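Local structure of cellulose biosynthesis protein BcsG (Salmonella typhimurium LT2, 5OLT) at residues D134-K138 and L139-Q143; A232-K235 and I236-Q239; V339-N342 and K343-S346; A32-N35 and T36-A40. The protein is required for cellulose biosynthesis, and the chain here is its extramembrane domain, a zinc-binding member of the alkaline phosphatase family. One frame throughout, in Å; residues are numbered along the deposited sequence. Where two conformers were deposited one is given.

Contact 1: D134-K138 and L139-Q143; sequences DNLAK and LGFTQ
L136 and F141 meet where helix 132-138 gives way to the turn that leads into strand 142-147, and their backbones provide the polar part of the contact. The amide N of F141 donates to L136 O at 3.0 Å, and G140 N donates to A137 O at the same length. This six-to-one and five-to-two pairing, with G140 at positive phi as the C-prime residue, defines a Schellman motif. L136 O also accepts from L139 N at 3.0 Å, and the two donors reach it from opposite faces of the carbonyl plane. A less conventional tie runs the other way, from A137 CA to F141 O at 3.4 Å, with a nearly straight C-H...O geometry.

The apolar component is a CH-pi contact. CD2 of L136 lies 4.1 Å from the centroid of the F141 ring, over its face but offset toward the rim. The CB atoms of L136 and F141 are 3.9 Å apart. F59 meets the F141 ring edge-to-face, and L136 also leans on A211 of strand 210-216.

Further along, D134 OD1 and the Q143 amide NE2 stand 3.8 Å apart with a water between them. The bridge is tentative, because the water's bond to Q143 is weak and D134 has two conformers. The other end of Q143, OE1, is held by S168.

The bond from F141 N to L136 O and the packing of the L136 and F141 side chains thus join the same two residues, while G140 and L139 complete the polar closure of the helix end.

Contact 2: A232-K235 and I236-Q239; sequences ADYK and IRAQ
R237 folds back along the first turn of helix 234-255 so that its guanidinium edge faces the carbonyl of A232. With CG beside the backbone N and chi2 extended, CG and CD lie along the methyl of A232, CD and A232 CB being 3.7 Å apart. The bend at chi3 (-76°) then turns NE and the guanidinium in toward A232 O. NE and NH2 of R237 straddle that oxygen, each 3.0 Å from it, in two weak, bent bonds near the plane of the group. NE makes a further weak, long approach to D233 O. The remaining amino group, NH1, is held by the carbonyls of P218 and H220, so the guanidinium is tied to backbone oxygens from two parts of the chain.

NH2 of R237 also reaches the root of Y234, 4.0 Å from its CB. The Y234 ring meets A238 obliquely, with CE1 and A238 CB 4.0 Å apart, and its hydroxyl is bonded to S68 O. The Y234 side chain lies about 10 Å from the bound zinc ion.

On the exposed flank, D233 turns its carboxylate back toward the helix start. OD2 accepts from K235 N at 3.1 Å, 33° out of the carboxylate plane on its anti side. The curled K235 chain also brings NZ within 3.3 Å of OD2 of D233, a weak salt bridge that is conditional because both residues are modelled in two conformers. The helical bonds begin here too, R237 N donating to D233 O and A238 N to Y234 O.

An aspartate N-cap of this kind starts the long helix 234-255, which leads into strand 259-265 of the central mixed sheet, just before the zinc ligands E266 and H267.

Contact 3: V339-N342 and K343-S346; sequences VNWN and KLTS
T345 and S346 send their hydroxyls back onto carbonyls of the preceding turn, in the short helix 341-345. OG1 of T345 donates to W341 O at 2.8 Å, and T345 N reaches the same oxygen at 3.1 Å from the opposite face of its plane. The hydroxyl can do so because it sits between the backbone N and the carbonyl carbon (chi1 58°). OG of S346 donates to N342 O at 2.7 Å, coming in from above the carbonyl plane. In one of two conformers of N342, and so conditionally, a water links OG of S346 to N342 ND2, which is also hydrogen-bonded to a citrate, probably from the crystallisation liquor.

At the other end N340 caps the helix. Its OD1 accepts an almost straight bond from K343 N at 3.0 Å, while its amide group packs across K343 CB, with CG of N340 3.4 Å from it.

Next to this, L344 CD2 lies 3.8 Å from CZ3 of W341, the two side chains running side by side. V339 CG1 lies over one face of the indole, toward its rim, H305 meets it edge-to-face, and R327 holds the L344 and S346 carbonyls.

N340 OD1 thus serves the K343 amide at the N-terminal end, while two hydroxyls give the W341 and N342 carbonyls second donors near the C-terminal end.

Contact 4: A32-N35 and T36-A40; sequences AWLN and TFYAA
The middle turns of helix 27-42 bring W33 and F37 together on the side that packs against the C-terminal antiparallel sheet. F37 CB sits over the six-membered ring of W33, 4.2 Å from its centroid, in a CH-pi contact. The two aromatic planes are nearly parallel, 18° apart, but so displaced that they share little area. Matching first torsions, CG anti to the backbone N in both, send the two side chains off the helix in a similar direction, one turn apart. Beyond this pair, Y365 meets W33 edge-to-face, and W33 NE1 donates a hydrogen bond to P19 O.

One residue along, L34 and Y38 make a second pair. The leucine's branch point lies against the ring, with CG 3.7 Å from Y38 CE2, while CD2 approaches the hydroxyl oxygen OH of Y38 at 3.6 Å. That hydroxyl is bonded to E356, and the L34 carbonyl oxygen lies over a face of the same ring.

On the exposed side, T36 OG1 donates to A32 O at 2.9 Å, from above the carbonyl plane. T36 N donates to that oxygen as well, and F37 N, Y38 N and A39 N continue the helical bonding.

With W33 on I363, L34 on V361 and F37 against V354, and with T36 and N35 on the exposed side, this is an amphipathic helix laid on a beta sheet.

Overall arrangement
Followed from the N terminus, the order is contact 4, contact 1, contact 2, contact 3. Each is local, joining consecutive segments, so none closes a long loop and none encloses or crosses another. Contact 4 belongs to helix 27-42, which rests on the sheet formed by strands 355-357 to 379-380 and so joins the two ends of the chain. Contacts 1 and 3 lie at the two edge strands of the mixed sheet, contact 1 entering strand 142-147 and contact 3 packing on strand 310-312, whereas contact 2 begins the helix that leads into its strand 259-265. Contacts 1 and 2 lie on opposite sides of the chain's centre, about 36 Å between centres, and no two contacts touch.

Contact 1: D134-K138 and L139-Q143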
loop_
_atom_site.group_PDB
_atom_site.type_symbol
_atom_site.label_atom_id
_atom_site.label_comp_id
_atom_site.label_asym_id
_atom_site.label_seq_id
_atom_site.Cartn_x
_atom_site.Cartn_y
_atom_site.Cartn_z
ATOM N N ASP A 134 -11.446 6.328 8.021
ATOM C CA ASP A 134 -12.754 6.804 8.507
ATOM C C ASP A 134 -13.669 5.653 8.840
ATOM O O ASP A 134 -14.406 5.709 9.832
ATOM C CB ASP A 134 -13.397 7.689 7.460
ATOM C CG ASP A 134 -12.811 9.074 7.449
ATOM O OD1 ASP A 134 -12.102 9.460 8.422
ATOM O OD2 ASP A 134 -13.074 9.797 6.459
ATOM N N ASN A 135 -13.624 4.602 8.023
ATOM C CA ASN A 135 -14.377 3.384 8.299
ATOM C C ASN A 135 -13.948 2.836 9.657
ATOM O O ASN A 135 -14.794 2.407 10.449
ATOM C CB ASN A 135 -14.155 2.338 7.192
ATOM C CG ASN A 135 -14.791 2.754 5.862
ATOM O OD1 ASN A 135 -15.826 3.443 5.840
ATOM N ND2 ASN A 135 -14.188 2.359 4.761
ATOM N N LEU A 136 -12.642 2.854 9.935
ATOM C CA LEU A 136 -12.185 2.367 11.235
ATOM C C LEU A 136 -12.537 3.313 12.373
ATOM O O LEU A 136 -12.948 2.853 13.463
ATOM C CB LEU A 136 -10.680 2.112 11.167
ATOM C CG LEU A 136 -10.330 0.973 10.214
ATOM C CD1 LEU A 136 -8.816 0.988 10.009
ATOM C CD2 LEU A 136 -10.820 -0.395 10.729
ATOM N N ALA A 137 -12.455 4.632 12.122
ATOM C CA ALA A 137 -12.803 5.610 13.176
ATOM C C ALA A 137 -14.249 5.422 13.617
ATOM O O ALA A 137 -14.547 5.497 14.821
ATOM C CB ALA A 137 -12.591 7.033 12.714
ATOM N N LYS A 138 -15.130 5.150 12.653
ATOM C CA LYS A 138 -16.563 4.917 12.891
ATOM C C LYS A 138 -16.794 3.743 13.837
ATOM O O LYS A 138 -17.757 3.741 14.620
ATOM C CB LYS A 138 -17.287 4.664 11.556
ATOM C CG LYS A 138 -17.676 5.929 10.812
ATOM C CD LYS A 138 -17.984 5.708 9.338
ATOM C CE LYS A 138 -18.817 4.463 9.069
ATOM N NZ LYS A 138 -19.335 4.465 7.667
ATOM N N LEU A 139 -15.888 2.761 13.772
ATOM C CA LEU A 139 -15.967 1.532 14.566
ATOM C C LEU A 139 -15.160 1.606 15.858
ATOM O O LEU A 139 -14.965 0.567 16.513
ATOM C CB LEU A 139 -15.502 0.340 13.728
ATOM C CG LEU A 139 -16.410 -0.039 12.557
ATOM C CD1 LEU A 139 -15.679 -1.018 11.641
ATOM C CD2 LEU A 139 -17.727 -0.638 13.018
ATOM N N GLY A 140 -14.689 2.804 16.221
ATOM C CA GLY A 140 -14.042 3.027 17.515
ATOM C C GLY A 140 -12.526 2.953 17.498
ATOM O O GLY A 140 -11.888 2.937 18.570
ATOM N N PHE A 141 -11.915 2.919 16.305
ATOM C CA PHE A 141 -10.454 2.951 16.244
ATOM C C PHE A 141 -9.953 4.397 16.279
ATOM O O PHE A 141 -10.299 5.204 15.390
ATOM C CB PHE A 141 -9.922 2.295 14.963
ATOM C CG PHE A 141 -10.116 0.803 14.888
ATOM C CD1 PHE A 141 -11.377 0.238 14.643
ATOM C CD2 PHE A 141 -9.012 -0.057 15.014
ATOM C CE1 PHE A 141 -11.542 -1.139 14.542
ATOM C CE2 PHE A 141 -9.189 -1.439 14.922
ATOM C CZ PHE A 141 -10.453 -1.985 14.696
ATOM N N THR A 142 -9.114 4.714 17.255
ATOM C CA THR A 142 -8.458 6.009 17.359
ATOM C C THR A 142 -7.540 6.164 16.137
ATOM O O THR A 142 -6.811 5.233 15.810
ATOM C CB THR A 142 -7.652 6.028 18.666
ATOM O OG1 THR A 142 -8.573 5.910 19.760
ATOM C CG2 THR A 142 -6.880 7.326 18.858
ATOM N N GLN A 143 -7.551 7.318 15.498
ATOM C CA GLN A 143 -6.755 7.569 14.299
ATOM C C GLN A 143 -5.481 8.307 14.643
ATOM O O GLN A 143 -5.475 9.241 15.442
ATOM C CB GLN A 143 -7.615 8.404 13.339
ATOM C CG GLN A 143 -7.027 8.676 11.969
ATOM C CD GLN A 143 -8.005 9.511 11.152
ATOM O OE1 GLN A 143 -7.885 10.752 11.065
ATOM N NE2 GLN A 143 -9.005 8.850 10.602
HETATM O O HOH W 1 -9.636 9.769 8.198
#

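Contact 2: A232-K235 and I236-Q239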
loop_
_atom_site.group_PDB
_atom_site.type_symbol
_atom_site.label_atom_id
_atom_site.label_comp_id
_atom_site.label_asym_id
_atom_site.label_seq_id
_atom_site.Cartn_x
_atom_site.Cartn_y
_atom_site.Cartn_z
ATOM N N ALA A 232 23.289 9.205 0.143
ATOM C CA ALA A 232 23.606 7.895 0.735
ATOM C C ALA A 232 23.231 6.804 -0.233
ATOM O O ALA A 232 22.224 6.916 -0.927
ATOM C CB ALA A 232 22.875 7.732 2.052
ATOM N N ASP A 233 24.031 5.750 -0.302
ATOM C CA ASP A 233 23.700 4.685 -1.230
ATOM C C ASP A 233 22.312 4.118 -0.914
ATOM O O ASP A 233 21.959 3.891 0.253
ATOM C CB ASP A 233 24.741 3.577 -1.163
ATOM C CG ASP A 233 24.703 2.678 -2.377
ATOM O OD1 ASP A 233 25.348 3.008 -3.401
ATOM O OD2 ASP A 233 24.025 1.635 -2.312
ATOM N N TYR A 234 21.540 3.868 -1.959
ATOM C CA TYR A 234 20.198 3.288 -1.775
ATOM C C TYR A 234 20.254 1.945 -1.022
ATOM O O TYR A 234 19.432 1.724 -0.114
ATOM C CB TYR A 234 19.502 3.094 -3.124
ATOM C CG TYR A 234 18.060 2.586 -3.015
ATOM C CD1 TYR A 234 17.767 1.226 -2.898
ATOM C CD2 TYR A 234 16.992 3.472 -3.081
ATOM C CE1 TYR A 234 16.465 0.772 -2.767
ATOM C CE2 TYR A 234 15.677 3.032 -2.982
ATOM C CZ TYR A 234 15.428 1.673 -2.851
ATOM O OH TYR A 234 14.140 1.206 -2.756
ATOM N N LYS A 235 21.171 1.047 -1.374
ATOM C CA LYS A 235 21.155 -0.245 -0.709
ATOM C C LYS A 235 21.535 -0.120 0.781
ATOM O O LYS A 235 21.049 -0.900 1.605
ATOM C CB LYS A 235 21.999 -1.293 -1.423
ATOM C CG LYS A 235 23.494 -1.090 -1.368
ATOM C CD LYS A 235 24.236 -2.257 -2.056
ATOM C CE LYS A 235 24.071 -2.310 -3.560
ATOM N NZ LYS A 235 24.268 -1.018 -4.276
ATOM N N ILE A 236 22.373 0.874 1.129
ATOM C CA ILE A 236 22.677 1.118 2.535
ATOM C C ILE A 236 21.441 1.603 3.288
ATOM O O ILE A 236 21.122 1.080 4.370
ATOM C CB ILE A 236 23.822 2.155 2.669
ATOM C CG1 ILE A 236 25.138 1.577 2.126
ATOM C CG2 ILE A 236 23.972 2.671 4.118
ATOM C CD1 ILE A 236 25.754 0.443 2.970
ATOM N N ARG A 237 20.708 2.538 2.678
ATOM C CA ARG A 237 19.491 3.034 3.314
ATOM C C ARG A 237 18.423 1.966 3.422
ATOM O O ARG A 237 17.678 1.909 4.415
ATOM C CB ARG A 237 18.984 4.274 2.592
ATOM C CG ARG A 237 19.899 5.484 2.824
ATOM C CD ARG A 237 19.368 6.661 2.049
ATOM N NE ARG A 237 19.678 6.508 0.633
ATOM C CZ ARG A 237 18.925 6.958 -0.368
ATOM N NH1 ARG A 237 17.697 7.436 -0.125
ATOM N NH2 ARG A 237 19.351 6.831 -1.621
ATOM N N ALA A 238 18.308 1.144 2.377
ATOM C CA ALA A 238 17.262 0.096 2.381
ATOM C C ALA A 238 17.613 -0.983 3.394
ATOM O O ALA A 238 16.741 -1.402 4.158
ATOM C CB ALA A 238 17.077 -0.469 0.984
ATOM N N GLN A 239 18.890 -1.419 3.448
ATOM C CA GLN A 239 19.300 -2.350 4.489
ATOM C C GLN A 239 19.012 -1.788 5.886
ATOM O O GLN A 239 18.518 -2.525 6.756
ATOM C CB GLN A 239 20.797 -2.645 4.318
ATOM C CG GLN A 239 21.354 -3.556 5.410
ATOM C CD GLN A 239 20.970 -5.021 5.262
ATOM O OE1 GLN A 239 20.794 -5.533 4.126
ATOM N NE2 GLN A 239 20.886 -5.731 6.402
#

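Contact 3: V339-N342 and K343-S346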
loop_
_atom_site.group_PDB
_atom_site.type_symbol
_atom_site.label_atom_id
_atom_site.label_comp_id
_atom_site.label_asym_id
_atom_site.label_seq_id
_atom_site.Cartn_x
_atom_site.Cartn_y
_atom_site.Cartn_z
ATOM N N VAL A 339 -6.568 -20.816 13.199
ATOM C CA VAL A 339 -6.967 -19.922 12.088
ATOM C C VAL A 339 -6.919 -20.612 10.766
ATOM O O VAL A 339 -5.961 -21.335 10.462
ATOM C CB VAL A 339 -6.083 -18.646 12.083
ATOM C CG1 VAL A 339 -6.264 -17.795 10.816
ATOM C CG2 VAL A 339 -6.456 -17.834 13.316
ATOM N N ASN A 340 -7.959 -20.415 9.960
ATOM C CA ASN A 340 -7.983 -20.948 8.607
ATOM C C ASN A 340 -7.286 -19.938 7.682
ATOM O O ASN A 340 -7.934 -19.052 7.111
ATOM C CB ASN A 340 -9.440 -21.175 8.154
ATOM C CG ASN A 340 -9.537 -21.845 6.800
ATOM O OD1 ASN A 340 -8.578 -21.920 6.041
ATOM N ND2 ASN A 340 -10.737 -22.354 6.491
ATOM N N TRP A 341 -5.972 -20.077 7.577
ATOM C CA TRP A 341 -5.143 -19.130 6.804
ATOM C C TRP A 341 -5.457 -19.163 5.330
ATOM O O TRP A 341 -5.347 -18.136 4.651
ATOM C CB TRP A 341 -3.654 -19.386 7.037
ATOM C CG TRP A 341 -3.248 -18.953 8.396
ATOM C CD1 TRP A 341 -3.131 -19.752 9.528
ATOM C CD2 TRP A 341 -2.953 -17.631 8.820
ATOM N NE1 TRP A 341 -2.766 -18.999 10.596
ATOM C CE2 TRP A 341 -2.647 -17.691 10.208
ATOM C CE3 TRP A 341 -2.886 -16.391 8.157
ATOM C CZ2 TRP A 341 -2.283 -16.565 10.953
ATOM C CZ3 TRP A 341 -2.522 -15.257 8.920
ATOM C CH2 TRP A 341 -2.234 -15.365 10.301
ATOM N N ASN A 342 -5.843 -20.323 4.813
ATOM C CA ASN A 342 -6.313 -20.385 3.429
ATOM C C ASN A 342 -7.494 -19.526 3.172
ATOM O O ASN A 342 -7.471 -18.700 2.274
ATOM C CB ASN A 342 -6.647 -21.815 3.064
ATOM C CG ASN A 342 -5.439 -22.648 3.056
ATOM O OD1 ASN A 342 -5.135 -23.309 4.045
ATOM N ND2 ASN A 342 -4.699 -22.595 1.968
ATOM N N LYS A 343 -8.523 -19.677 3.979
ATOM C CA LYS A 343 -9.736 -18.884 3.810
ATOM C C LYS A 343 -9.422 -17.397 3.975
ATOM O O LYS A 343 -9.892 -16.581 3.176
ATOM C CB LYS A 343 -10.792 -19.319 4.826
ATOM C CG LYS A 343 -12.135 -18.636 4.661
ATOM C CD LYS A 343 -13.097 -19.206 5.671
ATOM C CE LYS A 343 -14.480 -18.637 5.490
ATOM N NZ LYS A 343 -15.348 -19.166 6.590
ATOM N N LEU A 344 -8.610 -17.057 4.977
ATOM C CA LEU A 344 -8.268 -15.652 5.232
ATOM C C LEU A 344 -7.572 -14.998 4.034
ATOM O O LEU A 344 -7.761 -13.802 3.819
ATOM C CB LEU A 344 -7.390 -15.538 6.475
ATOM C CG LEU A 344 -6.939 -14.122 6.892
ATOM C CD1 LEU A 344 -8.143 -13.238 7.214
ATOM C CD2 LEU A 344 -6.050 -14.246 8.118
ATOM N N THR A 345 -6.784 -15.763 3.299
ATOM C CA THR A 345 -5.987 -15.203 2.192
ATOM C C THR A 345 -6.559 -15.543 0.810
ATOM O O THR A 345 -5.935 -15.205 -0.200
ATOM C CB THR A 345 -4.517 -15.669 2.265
ATOM O OG1 THR A 345 -4.434 -17.118 2.233
ATOM C CG2 THR A 345 -3.834 -15.148 3.527
ATOM N N SER A 346 -7.734 -16.181 0.759
ATOM C CA SER A 346 -8.348 -16.576 -0.519
ATOM C C SER A 346 -9.501 -15.616 -0.877
ATOM O O SER A 346 -10.077 -14.930 -0.019
ATOM C CB SER A 346 -8.848 -18.045 -0.488
ATOM O OG SER A 346 -7.717 -18.924 -0.433
HETATM O O HOH W 2 -5.595 -20.967 -0.009
#

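Contact 4: A32-N35 and T36-A40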
loop_
_atom_site.group_PDB
_atom_site.type_symbol
_atom_site.label_atom_id
_atom_site.label_comp_id
_atom_site.label_asym_id
_atom_site.label_seq_id
_atom_site.Cartn_x
_atom_site.Cartn_y
_atom_site.Cartn_z
ATOM N N ALA A 32 -11.323 1.889 -24.778
ATOM C CA ALA A 32 -12.569 1.284 -24.315
ATOM C C ALA A 32 -12.318 0.396 -23.081
ATOM O O ALA A 32 -13.099 0.409 -22.135
ATOM C CB ALA A 32 -13.239 0.497 -25.421
ATOM N N TRP A 33 -11.225 -0.387 -23.113
ATOM C CA TRP A 33 -10.868 -1.222 -21.976
ATOM C C TRP A 33 -10.684 -0.366 -20.707
ATOM O O TRP A 33 -11.199 -0.740 -19.635
ATOM C CB TRP A 33 -9.611 -2.064 -22.270
ATOM C CG TRP A 33 -9.319 -2.981 -21.134
ATOM C CD1 TRP A 33 -9.801 -4.236 -20.951
ATOM C CD2 TRP A 33 -8.533 -2.678 -19.966
ATOM N NE1 TRP A 33 -9.384 -4.731 -19.744
ATOM C CE2 TRP A 33 -8.596 -3.801 -19.123
ATOM C CE3 TRP A 33 -7.773 -1.553 -19.561
ATOM C CZ2 TRP A 33 -7.930 -3.843 -17.885
ATOM C CZ3 TRP A 33 -7.124 -1.594 -18.322
ATOM C CH2 TRP A 33 -7.205 -2.726 -17.507
ATOM N N LEU A 34 -9.982 0.760 -20.845
ATOM C CA LEU A 34 -9.771 1.601 -19.673
ATOM C C LEU A 34 -11.090 2.141 -19.104
ATOM O O LEU A 34 -11.278 2.171 -17.888
ATOM C CB LEU A 34 -8.784 2.720 -19.987
ATOM C CG LEU A 34 -8.379 3.641 -18.816
ATOM C CD1 LEU A 34 -7.561 2.860 -17.759
ATOM C CD2 LEU A 34 -7.586 4.835 -19.311
ATOM N N ASN A 35 -11.984 2.608 -19.993
ATOM C CA ASN A 35 -13.269 3.050 -19.521
ATOM C C ASN A 35 -14.059 1.929 -18.841
ATOM O O ASN A 35 -14.732 2.167 -17.837
ATOM C CB ASN A 35 -14.069 3.705 -20.665
ATOM C CG ASN A 35 -13.737 5.178 -20.834
ATOM O OD1 ASN A 35 -13.626 5.916 -19.856
ATOM N ND2 ASN A 35 -13.534 5.598 -22.071
ATOM N N THR A 36 -13.930 0.706 -19.373
ATOM C CA THR A 36 -14.573 -0.491 -18.777
ATOM C C THR A 36 -13.997 -0.766 -17.381
ATOM O O THR A 36 -14.742 -1.044 -16.450
ATOM C CB THR A 36 -14.425 -1.697 -19.705
ATOM O OG1 THR A 36 -15.062 -1.359 -20.933
ATOM C CG2 THR A 36 -15.100 -2.933 -19.119
ATOM N N PHE A 37 -12.667 -0.626 -17.263
ATOM C CA PHE A 37 -12.009 -0.754 -15.965
ATOM C C PHE A 37 -12.540 0.301 -14.980
ATOM O O PHE A 37 -12.922 -0.030 -13.864
ATOM C CB PHE A 37 -10.488 -0.650 -16.173
ATOM C CG PHE A 37 -9.676 -0.500 -14.890
ATOM C CD1 PHE A 37 -9.303 -1.612 -14.142
ATOM C CD2 PHE A 37 -9.276 0.758 -14.453
ATOM C CE1 PHE A 37 -8.540 -1.479 -12.971
ATOM C CE2 PHE A 37 -8.541 0.911 -13.278
ATOM C CZ PHE A 37 -8.155 -0.211 -12.550
ATOM N N TYR A 38 -12.615 1.573 -15.397
ATOM C CA TYR A 38 -13.090 2.601 -14.488
ATOM C C TYR A 38 -14.518 2.309 -14.034
ATOM O O TYR A 38 -14.842 2.502 -12.878
ATOM C CB TYR A 38 -13.073 3.982 -15.144
ATOM C CG TYR A 38 -11.710 4.599 -15.375
ATOM C CD1 TYR A 38 -10.629 4.407 -14.477
ATOM C CD2 TYR A 38 -11.497 5.430 -16.493
ATOM C CE1 TYR A 38 -9.384 5.037 -14.721
ATOM C CE2 TYR A 38 -10.274 6.037 -16.729
ATOM C CZ TYR A 38 -9.235 5.857 -15.845
ATOM O OH TYR A 38 -8.047 6.480 -16.095
ATOM N N ALA A 39 -15.369 1.863 -14.976
ATOM C CA ALA A 39 -16.780 1.579 -14.636
ATOM C C ALA A 39 -16.853 0.465 -13.619
ATOM O O ALA A 39 -17.581 0.581 -12.641
ATOM C CB ALA A 39 -17.558 1.220 -15.887
ATOM N N ALA A 40 -16.085 -0.610 -13.845
ATOM C CA ALA A 40 -16.152 -1.743 -12.925
ATOM C C ALA A 40 -15.622 -1.337 -11.556
ATOM O O ALA A 40 -16.170 -1.718 -10.517
ATOM C CB ALA A 40 -15.380 -2.913 -13.461
#